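PDB 5JBD: inactive glucansucrase, which is an inactive member of glycosyl hydrolase family 70, whose fold belongs to the TIM-barrel clan, and holds a calcium ion. Local coordinates for residues G63-W71 / R137-A145; D91-N102 / L112-K122. All blocks are in the same frame, centred on the assembly; numbering follows the deposited sequence.

Interaction 1: residues G63-W71 / R137-A145; sequences GTSQDGKTW and RYVIEQSIA
Ser65, whose backbone O meets the edge of the Tyr138 ring at CD1 (3.3 Å), has a hydroxyl gripped by three backbone groups of its own turn. Its OG accepts from Gly68 N at 2.9 Å and from Asp67 N at 3.2 Å, an ST motif and an ST turn, and it donates to Thr70 O at 2.8 Å. Asp67 OD1 adds an Asx turn and motif, taking Lys69 N and Thr70 N from one face of its carboxylate.

One hydrogen bond ties this turn to the helix: Gln142 NE2 donates to Gln66 O at 2.9 Å. It is nearly straight at the hydrogen (164°), and the carbonyl oxygen lies close to the amide plane of Gln142. Gln142 OE1 has a weak bond to Asn107. The side chain of Gln66, extended beyond CG, runs along the helix: CG lies against Glu141 O, and NE2 comes to 3.4 Å from Ala145 CB. The two glutamine amide planes are turned 56° apart.

Tyr138 carries the apolar half. Its CG stands anti to the carbonyl carbon (chi1 -57°), which brings the ring beneath the 67-68 peptide, with Gly68 N 3.4 Å above the ring plane and over its centre. On that face Gly68 CA approaches Tyr138 CZ at 3.3 Å, and the positive phi of Gly68 suits glycine. Ser65 CB packs over the face of Trp71, which in turn approaches Tyr138 OH obliquely.

Glu141, bent at chi2, lays its carboxylate beside Thr64, with OE2 in a salt bridge to Arg80. The turn's own shape is set by the Ser65 and Asp67 bonds; one straight amide bond and a ring under a peptide then join it to the helix, which is consistent with a defined seat for the turn there.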
# COMPACT_ATOMS: atom_id res chain seq x y z
N GLY A 63 -17.59 35.82 -29.63
CA GLY A 63 -16.55 36.33 -30.52
C GLY A 63 -15.32 36.83 -29.78
O GLY A 63 -15.33 36.89 -28.55
N THR A 64 -14.29 37.19 -30.55
CA THR A 64 -13.03 37.72 -30.03
C THR A 64 -12.47 38.82 -30.93
O THR A 64 -12.88 38.97 -32.09
CB THR A 64 -11.95 36.61 -29.90
OG1 THR A 64 -11.57 36.15 -31.20
CG2 THR A 64 -12.44 35.46 -29.10
N SER A 65 -11.53 39.59 -30.40
CA SER A 65 -10.93 40.70 -31.13
C SER A 65 -9.48 40.92 -30.75
O SER A 65 -9.10 40.77 -29.59
CB SER A 65 -11.71 42.00 -30.86
OG SER A 65 -11.14 43.10 -31.55
N GLN A 66 -8.67 41.29 -31.74
CA GLN A 66 -7.28 41.66 -31.53
C GLN A 66 -7.07 43.15 -31.26
O GLN A 66 -5.97 43.52 -30.85
CB GLN A 66 -6.45 41.30 -32.75
CG GLN A 66 -6.32 39.81 -32.99
CD GLN A 66 -5.43 39.50 -34.18
OE1 GLN A 66 -4.44 40.20 -34.42
NE2 GLN A 66 -5.79 38.49 -34.96
N ASP A 67 -8.09 44.00 -31.51
CA ASP A 67 -7.93 45.46 -31.33
C ASP A 67 -9.10 46.26 -30.72
O ASP A 67 -8.95 47.46 -30.50
CB ASP A 67 -7.54 46.07 -32.67
CG ASP A 67 -8.59 45.84 -33.77
OD1 ASP A 67 -9.65 45.21 -33.55
OD2 ASP A 67 -8.36 46.32 -34.87
N GLY A 68 -10.23 45.62 -30.42
CA GLY A 68 -11.42 46.33 -29.93
C GLY A 68 -12.27 46.97 -31.02
O GLY A 68 -13.30 47.57 -30.70
N LYS A 69 -11.88 46.82 -32.28
CA LYS A 69 -12.50 47.48 -33.43
C LYS A 69 -13.21 46.44 -34.31
O LYS A 69 -14.43 46.50 -34.51
CB LYS A 69 -11.40 48.27 -34.20
CG LYS A 69 -11.10 49.60 -33.52
CD LYS A 69 -9.70 50.12 -33.82
CE LYS A 69 -9.53 51.55 -33.32
NZ LYS A 69 -9.52 51.62 -31.83
N THR A 70 -12.45 45.43 -34.74
CA THR A 70 -12.98 44.34 -35.55
C THR A 70 -13.14 43.05 -34.72
O THR A 70 -12.19 42.61 -34.06
CB THR A 70 -12.04 44.09 -36.75
OG1 THR A 70 -11.88 45.31 -37.48
CG2 THR A 70 -12.60 43.01 -37.68
N TRP A 71 -14.34 42.46 -34.75
CA TRP A 71 -14.69 41.29 -33.95
C TRP A 71 -15.01 40.14 -34.88
O TRP A 71 -15.70 40.33 -35.87
CB TRP A 71 -15.91 41.59 -33.06
CG TRP A 71 -15.57 42.53 -31.96
CD1 TRP A 71 -15.46 43.89 -32.06
CD2 TRP A 71 -15.26 42.21 -30.61
NE1 TRP A 71 -15.10 44.43 -30.85
CE2 TRP A 71 -14.97 43.42 -29.94
CE3 TRP A 71 -15.19 41.00 -29.89
CZ2 TRP A 71 -14.63 43.46 -28.59
CZ3 TRP A 71 -14.85 41.04 -28.56
CH2 TRP A 71 -14.57 42.27 -27.91
N ARG A 137 -6.74 41.21 -23.14
CA ARG A 137 -7.39 40.23 -24.01
C ARG A 137 -7.06 40.47 -25.50
O ARG A 137 -6.77 39.52 -26.23
CB ARG A 137 -8.90 40.17 -23.77
CG ARG A 137 -9.25 39.51 -22.44
CD ARG A 137 -10.73 39.15 -22.38
NE ARG A 137 -11.59 40.33 -22.20
CZ ARG A 137 -11.87 40.90 -21.02
NH1 ARG A 137 -11.39 40.42 -19.88
NH2 ARG A 137 -12.67 41.96 -20.98
N TYR A 138 -7.05 41.74 -25.93
CA TYR A 138 -6.66 42.10 -27.30
C TYR A 138 -5.20 41.68 -27.58
O TYR A 138 -4.90 41.11 -28.63
CB TYR A 138 -6.84 43.62 -27.58
CG TYR A 138 -8.25 44.17 -27.35
CD1 TYR A 138 -9.39 43.41 -27.64
CD2 TYR A 138 -8.44 45.46 -26.86
CE1 TYR A 138 -10.67 43.91 -27.43
CE2 TYR A 138 -9.72 45.97 -26.64
CZ TYR A 138 -10.83 45.19 -26.93
OH TYR A 138 -12.09 45.66 -26.70
N VAL A 139 -4.32 41.92 -26.61
CA VAL A 139 -2.90 41.55 -26.72
C VAL A 139 -2.74 40.02 -26.72
O VAL A 139 -1.95 39.49 -27.48
CB VAL A 139 -2.04 42.24 -25.63
CG1 VAL A 139 -0.60 41.73 -25.64
CG2 VAL A 139 -2.08 43.76 -25.81
N ILE A 140 -3.54 39.33 -25.91
CA ILE A 140 -3.57 37.85 -25.92
C ILE A 140 -4.02 37.32 -27.30
O ILE A 140 -3.43 36.37 -27.81
CB ILE A 140 -4.44 37.29 -24.78
CG1 ILE A 140 -3.73 37.48 -23.44
CG2 ILE A 140 -4.72 35.79 -24.96
CD1 ILE A 140 -4.57 37.17 -22.23
N GLU A 141 -5.07 37.92 -27.88
CA GLU A 141 -5.56 37.49 -29.20
C GLU A 141 -4.53 37.75 -30.30
O GLU A 141 -4.43 36.98 -31.26
CB GLU A 141 -6.89 38.17 -29.53
CG GLU A 141 -8.07 37.75 -28.65
CD GLU A 141 -8.44 36.29 -28.78
OE1 GLU A 141 -8.21 35.69 -29.85
OE2 GLU A 141 -9.00 35.72 -27.81
N GLN A 142 -3.76 38.83 -30.18
CA GLN A 142 -2.63 39.05 -31.08
C GLN A 142 -1.60 37.92 -30.95
O GLN A 142 -1.09 37.44 -31.97
CB GLN A 142 -1.96 40.38 -30.80
CG GLN A 142 -2.79 41.58 -31.16
CD GLN A 142 -2.28 42.82 -30.42
OE1 GLN A 142 -1.12 42.86 -29.96
NE2 GLN A 142 -3.14 43.81 -30.25
N SER A 143 -1.32 37.50 -29.72
CA SER A 143 -0.39 36.40 -29.47
C SER A 143 -0.90 35.05 -30.01
O SER A 143 -0.15 34.32 -30.65
CB SER A 143 -0.05 36.31 -27.98
OG SER A 143 0.86 35.25 -27.71
N ILE A 144 -2.19 34.76 -29.81
CA ILE A 144 -2.82 33.57 -30.38
C ILE A 144 -2.68 33.55 -31.92
O ILE A 144 -2.36 32.51 -32.49
CB ILE A 144 -4.32 33.47 -29.98
CG1 ILE A 144 -4.46 33.21 -28.48
CG2 ILE A 144 -5.04 32.36 -30.76
CD1 ILE A 144 -5.86 33.42 -27.93
N ALA A 145 -2.92 34.70 -32.56
CA ALA A 145 -2.78 34.84 -34.02
C ALA A 145 -1.34 34.63 -34.50
O ALA A 145 -1.12 33.95 -35.50
CB ALA A 145 -3.27 36.20 -34.47

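Interaction 2: residues D91-N102 / L112-K122; sequences DVQAQFIKYFVN and LTKDTVANINK
Helix 90-101 runs antiparallel to the segment 112-122, as the register shows: Asp91 lies by Lys122 at one end, with a CA-CA distance of 4.2 Å, and Asn102 by Lys114 at the other. Between these ends, Val101 and Val117 reach toward each other tip to tip, CG2 to CG1 at 3.8 Å, and Leu112 CB closes on the same methyl of Val101. Ile97 CG2 touches Val117 CG1 and meets Ile120 CD1 at 3.6 Å, the two isoleucines crossing at about a right angle. Ala94 CB rests on Asn121 CA.

Lys98 flanks this row. Its aliphatic part slides past Ile120, CG to CG1, and the bend at chi3 (79°) brings NZ to Ala118 O at 2.8 Å, from 42° above the carbonyl plane. At the far end Asn102 OD1 lies against Lys114 CG, and a water links Asn102 O to Lys114 NZ.

Thr113 and Thr116 form a capping box: Thr116 N donates to Thr113 OG1 at 3.2 Å, and Thr113 N to Thr116 OG1. The pattern is that of a short, weakly bonded helical turn, N-capped by Thr113, and its following loop folded back along an amphipathic helix.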
# COMPACT_ATOMS: atom_id res chain seq x y z
N ASP A 91 -7.61 41.24 -6.32
CA ASP A 91 -6.22 40.86 -6.05
C ASP A 91 -5.67 39.96 -7.17
O ASP A 91 -4.65 40.27 -7.77
CB ASP A 91 -6.14 40.16 -4.67
CG ASP A 91 -4.72 39.75 -4.27
OD1 ASP A 91 -3.73 40.38 -4.72
OD2 ASP A 91 -4.60 38.81 -3.46
N VAL A 92 -6.38 38.88 -7.45
CA VAL A 92 -5.95 37.87 -8.43
C VAL A 92 -6.05 38.42 -9.86
O VAL A 92 -5.21 38.11 -10.71
CB VAL A 92 -6.73 36.54 -8.26
CG1 VAL A 92 -6.35 35.51 -9.33
CG2 VAL A 92 -6.47 35.95 -6.87
N GLN A 93 -7.04 39.27 -10.12
CA GLN A 93 -7.16 39.96 -11.40
C GLN A 93 -5.90 40.78 -11.68
O GLN A 93 -5.32 40.71 -12.76
CB GLN A 93 -8.41 40.85 -11.42
CG GLN A 93 -8.66 41.61 -12.73
CD GLN A 93 -9.86 42.53 -12.66
OE1 GLN A 93 -10.35 42.84 -11.59
NE2 GLN A 93 -10.35 42.96 -13.82
N ALA A 94 -5.50 41.58 -10.69
CA ALA A 94 -4.29 42.40 -10.83
C ALA A 94 -3.06 41.51 -10.99
O ALA A 94 -2.19 41.83 -11.80
CB ALA A 94 -4.14 43.35 -9.65
N GLN A 95 -3.01 40.38 -10.27
CA GLN A 95 -1.93 39.41 -10.45
C GLN A 95 -1.89 38.81 -11.86
O GLN A 95 -0.81 38.67 -12.44
CB GLN A 95 -2.02 38.25 -9.46
CG GLN A 95 -1.68 38.57 -8.01
CD GLN A 95 -1.88 37.35 -7.14
OE1 GLN A 95 -1.29 36.31 -7.38
NE2 GLN A 95 -2.75 37.47 -6.14
N PHE A 96 -3.06 38.48 -12.40
CA PHE A 96 -3.15 37.97 -13.78
C PHE A 96 -2.56 38.96 -14.78
O PHE A 96 -1.76 38.58 -15.63
CB PHE A 96 -4.60 37.65 -14.14
CG PHE A 96 -4.77 37.15 -15.54
CD1 PHE A 96 -4.53 35.81 -15.85
CD2 PHE A 96 -5.18 38.00 -16.56
CE1 PHE A 96 -4.69 35.34 -17.14
CE2 PHE A 96 -5.33 37.54 -17.86
CZ PHE A 96 -5.09 36.20 -18.15
N ILE A 97 -2.95 40.22 -14.65
CA ILE A 97 -2.49 41.29 -15.55
C ILE A 97 -0.97 41.44 -15.47
O ILE A 97 -0.28 41.41 -16.50
CB ILE A 97 -3.23 42.63 -15.27
CG1 ILE A 97 -4.72 42.50 -15.64
CG2 ILE A 97 -2.61 43.79 -16.05
CD1 ILE A 97 -5.62 43.57 -15.04
N LYS A 98 -0.46 41.58 -14.25
CA LYS A 98 0.98 41.65 -13.97
C LYS A 98 1.76 40.46 -14.53
O LYS A 98 2.77 40.64 -15.20
CB LYS A 98 1.24 41.69 -12.45
CG LYS A 98 1.01 43.04 -11.79
CD LYS A 98 1.62 43.11 -10.38
CE LYS A 98 3.12 43.33 -10.23
NZ LYS A 98 3.48 44.02 -8.95
N TYR A 99 1.28 39.26 -14.25
CA TYR A 99 1.94 38.03 -14.69
C TYR A 99 2.03 37.95 -16.22
O TYR A 99 3.12 37.75 -16.78
CB TYR A 99 1.24 36.78 -14.12
CG TYR A 99 1.97 35.50 -14.47
CD1 TYR A 99 1.74 34.84 -15.68
CD2 TYR A 99 2.94 34.98 -13.62
CE1 TYR A 99 2.44 33.70 -16.03
CE2 TYR A 99 3.63 33.81 -13.96
CZ TYR A 99 3.38 33.19 -15.16
OH TYR A 99 4.06 32.05 -15.52
N PHE A 100 0.90 38.16 -16.90
CA PHE A 100 0.90 38.10 -18.36
C PHE A 100 1.76 39.16 -19.02
O PHE A 100 2.56 38.84 -19.91
CB PHE A 100 -0.53 38.07 -18.92
CG PHE A 100 -1.05 36.66 -19.07
CD1 PHE A 100 -1.22 35.87 -17.96
CD2 PHE A 100 -1.28 36.12 -20.33
CE1 PHE A 100 -1.66 34.56 -18.09
CE2 PHE A 100 -1.72 34.81 -20.46
CZ PHE A 100 -1.91 34.03 -19.33
N VAL A 101 1.68 40.40 -18.56
CA VAL A 101 2.50 41.48 -19.13
C VAL A 101 4.01 41.16 -18.95
O VAL A 101 4.81 41.47 -19.83
CB VAL A 101 2.09 42.87 -18.58
CG1 VAL A 101 3.10 43.95 -18.98
CG2 VAL A 101 0.71 43.25 -19.09
N ASN A 102 4.37 40.49 -17.84
CA ASN A 102 5.76 40.07 -17.59
C ASN A 102 6.19 38.73 -18.22
O ASN A 102 7.36 38.36 -18.09
CB ASN A 102 6.05 40.06 -16.07
CG ASN A 102 6.43 41.42 -15.54
OD1 ASN A 102 7.58 41.85 -15.68
ND2 ASN A 102 5.47 42.13 -14.94
N LEU A 112 0.03 48.59 -21.74
CA LEU A 112 0.47 47.42 -20.98
C LEU A 112 1.96 47.20 -21.14
O LEU A 112 2.41 46.49 -22.04
CB LEU A 112 -0.30 46.17 -21.45
CG LEU A 112 -1.81 46.20 -21.17
CD1 LEU A 112 -2.52 45.11 -21.97
CD2 LEU A 112 -2.11 46.07 -19.68
N THR A 113 2.73 47.85 -20.27
CA THR A 113 4.17 47.65 -20.17
C THR A 113 4.50 47.19 -18.76
O THR A 113 3.65 47.25 -17.87
CB THR A 113 4.96 48.95 -20.46
OG1 THR A 113 4.67 49.95 -19.47
CG2 THR A 113 4.62 49.48 -21.85
N LYS A 114 5.74 46.76 -18.55
CA LYS A 114 6.17 46.31 -17.22
C LYS A 114 6.03 47.42 -16.18
O LYS A 114 5.63 47.16 -15.04
CB LYS A 114 7.59 45.76 -17.27
CG LYS A 114 7.66 44.45 -18.03
CD LYS A 114 9.07 43.91 -18.18
CE LYS A 114 9.08 42.79 -19.21
NZ LYS A 114 10.33 42.00 -19.21
N ASP A 115 6.30 48.66 -16.57
CA ASP A 115 6.11 49.78 -15.66
C ASP A 115 4.66 50.18 -15.42
O ASP A 115 4.33 50.53 -14.29
CB ASP A 115 6.94 50.96 -16.09
CG ASP A 115 8.38 50.71 -15.84
OD1 ASP A 115 8.81 50.86 -14.67
OD2 ASP A 115 9.05 50.29 -16.79
N THR A 116 3.80 50.13 -16.43
CA THR A 116 2.38 50.47 -16.21
C THR A 116 1.66 49.47 -15.29
O THR A 116 0.69 49.83 -14.64
CB THR A 116 1.56 50.63 -17.51
OG1 THR A 116 1.38 49.36 -18.16
CG2 THR A 116 2.20 51.66 -18.47
N VAL A 117 2.15 48.22 -15.24
CA VAL A 117 1.59 47.18 -14.34
C VAL A 117 2.39 46.98 -13.05
O VAL A 117 1.96 46.21 -12.20
CB VAL A 117 1.45 45.81 -15.06
CG1 VAL A 117 0.68 45.96 -16.37
CG2 VAL A 117 2.80 45.12 -15.28
N ALA A 118 3.53 47.66 -12.89
CA ALA A 118 4.43 47.45 -11.74
C ALA A 118 3.75 47.56 -10.37
O ALA A 118 4.03 46.76 -9.48
CB ALA A 118 5.60 48.42 -11.80
N ASN A 119 2.85 48.54 -10.23
CA ASN A 119 2.25 48.90 -8.94
C ASN A 119 0.75 48.55 -8.81
O ASN A 119 0.15 48.85 -7.77
CB ASN A 119 2.42 50.41 -8.67
CG ASN A 119 3.87 50.87 -8.60
OD1 ASN A 119 4.75 50.17 -8.09
ND2 ASN A 119 4.11 52.08 -9.09
N ILE A 120 0.13 47.94 -9.83
CA ILE A 120 -1.29 47.58 -9.73
C ILE A 120 -1.49 46.47 -8.70
O ILE A 120 -0.64 45.60 -8.53
CB ILE A 120 -1.96 47.19 -11.08
CG1 ILE A 120 -1.31 45.95 -11.73
CG2 ILE A 120 -1.97 48.38 -12.03
CD1 ILE A 120 -2.13 45.35 -12.85
N ASN A 121 -2.63 46.53 -8.02
CA ASN A 121 -2.98 45.57 -6.98
C ASN A 121 -4.47 45.63 -6.67
O ASN A 121 -5.22 46.34 -7.33
CB ASN A 121 -2.15 45.84 -5.72
CG ASN A 121 -2.22 47.29 -5.26
OD1 ASN A 121 -3.21 48.00 -5.49
ND2 ASN A 121 -1.17 47.74 -4.59
N LYS A 122 -4.88 44.84 -5.68
CA LYS A 122 -6.19 44.93 -5.06
C LYS A 122 -6.89 46.30 -5.00
O LYS A 122 -8.10 46.38 -5.18
CB LYS A 122 -6.07 44.46 -3.61
CG LYS A 122 -7.29 43.71 -3.12
CD LYS A 122 -7.30 43.61 -1.60
CE LYS A 122 -6.23 42.70 -1.06
NZ LYS A 122 -6.13 42.78 0.42
O HOH W 1 9.45 39.14 -20.13

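Overall arrangement
Interactions 1 and 2 have centres 19 Å apart and lie far from the centre of the chain, about 51 and 46 Å away respectively, on the same side of it. Helix 126-147 joins them: the side of it turned away from segment 63-71 presents Ile140 CD1 to Phe100 CD2 at 3.9 Å, and Val139 CG2 to Leu112 CD1 at 4.1 Å. Both segments of interaction 2 fall, in sequence, between the two of interaction 1. Helix 151-162 adds a shared neighbour, since Leu153 touches both Ile140 and Phe100. The calcium ligands Glu237, Asp243, Asn287 and Asn751 belong to neither contact.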